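Local coordinates for hypothetical protein BP2299 (Bordetella pertussis Tohama I, PDB 2FQP) that is of unknown function but adopts the cupin fold and binds a zinc ion, at residues 21-26 with 87-92. Sequence-based numbering, arbitrary orientation.
Sequences TEWRFP and FVFVEI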
loop_
_atom_site.group_PDB
_atom_site.type_symbol
_atom_site.label_atom_id
_atom_site.label_comp_id
_atom_site.label_asym_id
_atom_site.label_seq_id
_atom_site.Cartn_x
_atom_site.Cartn_y
_atom_site.Cartn_z
ATOM N N THR A 21 0.395 -0.062 9.009
ATOM C CA THR A 21 -0.550 -0.867 9.735
ATOM C C THR A 21 -1.543 -1.474 8.737
ATOM O O THR A 21 -2.095 -0.752 7.935
ATOM C CB THR A 21 -1.289 -0.024 10.789
ATOM O OG1 THR A 21 -0.336 0.553 11.719
ATOM C CG2 THR A 21 -2.294 -0.886 11.573
ATOM N N GLU A 22 -1.730 -2.794 8.785
ATOM C CA GLU A 22 -2.806 -3.452 8.053
ATOM C C GLU A 22 -4.031 -3.349 8.944
ATOM O O GLU A 22 -3.977 -3.738 10.128
ATOM C CB GLU A 22 -2.499 -4.928 7.816
ATOM C CG GLU A 22 -3.660 -5.742 7.296
ATOM C CD GLU A 22 -3.424 -7.210 7.422
ATOM O OE1 GLU A 22 -3.355 -7.682 8.592
ATOM O OE2 GLU A 22 -3.239 -7.875 6.367
ATOM N N TRP A 23 -5.127 -2.894 8.369
ATOM C CA TRP A 23 -6.412 -2.794 9.062
ATOM C C TRP A 23 -7.379 -3.783 8.439
ATOM O O TRP A 23 -7.653 -3.729 7.237
ATOM C CB TRP A 23 -6.980 -1.367 8.976
ATOM C CG TRP A 23 -6.318 -0.416 9.907
ATOM C CD1 TRP A 23 -5.264 0.401 9.637
ATOM C CD2 TRP A 23 -6.650 -0.200 11.278
ATOM N NE1 TRP A 23 -4.913 1.115 10.749
ATOM C CE2 TRP A 23 -5.756 0.785 11.771
ATOM C CE3 TRP A 23 -7.613 -0.752 12.146
ATOM C CZ2 TRP A 23 -5.779 1.228 13.113
ATOM C CZ3 TRP A 23 -7.667 -0.298 13.469
ATOM C CH2 TRP A 23 -6.746 0.697 13.938
ATOM N N ARG A 24 -7.850 -4.745 9.235
ATOM C CA ARG A 24 -8.771 -5.763 8.731
ATOM C C ARG A 24 -10.147 -5.606 9.368
ATOM O O ARG A 24 -10.309 -5.734 10.588
ATOM C CB ARG A 24 -8.216 -7.203 8.930
ATOM C CG ARG A 24 -6.967 -7.521 8.129
ATOM C CD ARG A 24 -6.371 -8.919 8.481
ATOM N NE ARG A 24 -7.248 -9.978 8.014
ATOM C CZ ARG A 24 -6.889 -11.259 7.874
ATOM N NH1 ARG A 24 -5.650 -11.664 8.153
ATOM N NH2 ARG A 24 -7.779 -12.156 7.429
ATOM N N PHE A 25 -11.152 -5.336 8.534
ATOM C CA PHE A 25 -12.503 -5.084 8.999
ATOM C C PHE A 25 -13.365 -6.298 8.864
ATOM O O PHE A 25 -13.567 -6.759 7.774
ATOM C CB PHE A 25 -13.154 -3.968 8.159
ATOM C CG PHE A 25 -12.573 -2.608 8.378
ATOM C CD1 PHE A 25 -11.293 -2.276 7.882
ATOM C CD2 PHE A 25 -13.313 -1.614 9.005
ATOM C CE1 PHE A 25 -10.767 -1.043 8.065
ATOM C CE2 PHE A 25 -12.734 -0.324 9.212
ATOM C CZ PHE A 25 -11.466 -0.070 8.751
ATOM N N PRO A 26 -13.912 -6.818 9.981
ATOM C CA PRO A 26 -14.961 -7.825 9.829
ATOM C C PRO A 26 -16.108 -7.221 9.055
ATOM O O PRO A 26 -16.227 -5.972 8.978
ATOM C CB PRO A 26 -15.433 -8.076 11.274
ATOM C CG PRO A 26 -14.319 -7.723 12.108
ATOM C CD PRO A 26 -13.647 -6.526 11.394
ATOM N N PHE A 87 -13.036 -6.428 4.805
ATOM C CA PHE A 87 -12.405 -5.358 4.034
ATOM C C PHE A 87 -11.032 -5.088 4.609
ATOM O O PHE A 87 -10.870 -5.000 5.825
ATOM C CB PHE A 87 -13.217 -4.046 4.064
ATOM C CG PHE A 87 -12.748 -3.070 3.059
ATOM C CD1 PHE A 87 -11.610 -2.298 3.281
ATOM C CD2 PHE A 87 -13.412 -2.960 1.821
ATOM C CE1 PHE A 87 -11.107 -1.436 2.306
ATOM C CE2 PHE A 87 -12.956 -2.080 0.862
ATOM C CZ PHE A 87 -11.798 -1.302 1.101
ATOM N N VAL A 88 -10.027 -4.973 3.739
ATOM C CA VAL A 88 -8.652 -4.797 4.207
ATOM C C VAL A 88 -7.987 -3.623 3.483
ATOM O O VAL A 88 -8.185 -3.438 2.297
ATOM C CB VAL A 88 -7.842 -6.092 3.982
ATOM C CG1 VAL A 88 -6.394 -5.928 4.502
ATOM C CG2 VAL A 88 -8.541 -7.290 4.629
ATOM N N PHE A 89 -7.266 -2.796 4.241
ATOM C CA PHE A 89 -6.358 -1.810 3.686
ATOM C C PHE A 89 -5.087 -1.691 4.503
ATOM O O PHE A 89 -5.041 -2.072 5.676
ATOM C CB PHE A 89 -7.001 -0.417 3.418
ATOM C CG PHE A 89 -7.479 0.342 4.648
ATOM C CD1 PHE A 89 -6.574 1.066 5.468
ATOM C CD2 PHE A 89 -8.844 0.477 4.907
ATOM C CE1 PHE A 89 -7.057 1.807 6.570
ATOM C CE2 PHE A 89 -9.306 1.223 5.972
ATOM C CZ PHE A 89 -8.426 1.873 6.813
ATOM N N VAL A 90 -4.048 -1.208 3.826
ATOM C CA VAL A 90 -2.775 -0.930 4.424
ATOM C C VAL A 90 -2.635 0.594 4.535
ATOM O O VAL A 90 -2.803 1.314 3.549
ATOM C CB VAL A 90 -1.602 -1.569 3.633
ATOM C CG1 VAL A 90 -0.244 -1.087 4.173
ATOM C CG2 VAL A 90 -1.699 -3.093 3.735
ATOM N N GLU A 91 -2.370 1.047 5.756
ATOM C CA GLU A 91 -2.242 2.449 6.064
ATOM C C GLU A 91 -0.780 2.781 6.391
ATOM O O GLU A 91 -0.170 2.148 7.239
ATOM C CB GLU A 91 -3.164 2.821 7.239
ATOM C CG GLU A 91 -3.409 4.316 7.392
ATOM C CD GLU A 91 -4.667 4.592 8.272
ATOM O OE1 GLU A 91 -4.523 4.621 9.495
ATOM O OE2 GLU A 91 -5.778 4.698 7.721
ATOM N N ILE A 92 -0.231 3.768 5.683
ATOM C CA ILE A 92 1.188 4.167 5.816
ATOM C C ILE A 92 1.236 5.572 6.381
ATOM O O ILE A 92 0.888 6.537 5.697
ATOM C CB ILE A 92 1.938 4.148 4.465
ATOM C CG1 ILE A 92 1.932 2.760 3.847
ATOM C CG2 ILE A 92 3.399 4.588 4.643
ATOM C CD1 ILE A 92 1.047 2.633 2.652
HETATM O O HOH W 1 -2.824 3.201 10.793
#
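With CG placed between its backbone N and carbonyl carbon (chi1 65°), F89 swings its ring toward the paired strand and against W23 CB; W23, with CG anti to the carbonyl carbon (chi1 -77°), runs alongside it. W23 CB sits over one face of the F89 ring, 4.2 Å from its centroid, in a CH-pi contact. F25 reaches the same phenyl group obliquely, its CE1 3.4 Å from F89 CE2, and the three rings form an aromatic cluster. The backbones carrying these rings are neighbouring antiparallel strands of the double-stranded beta-helix, the cupin fold, joined by six hydrogen bonds at the pairs T21-E91, W23-F89 and F25-F87; that from W23 N to F89 O measures 2.8 Å. The cluster's face points into the barrel, where zinc is bound by H34, H36 and H77. E91, whose side chain lies near the zinc and touches H36, is tied to the indole by a water. This water accepts from W23 NE1 at 3.0 Å and donates to E91 OE1 at 2.6 Å. On the other face, V88 CG2 packs against R24 CG at 3.8 Å, while the R24 guanidinium continues to a salt bridge with E86.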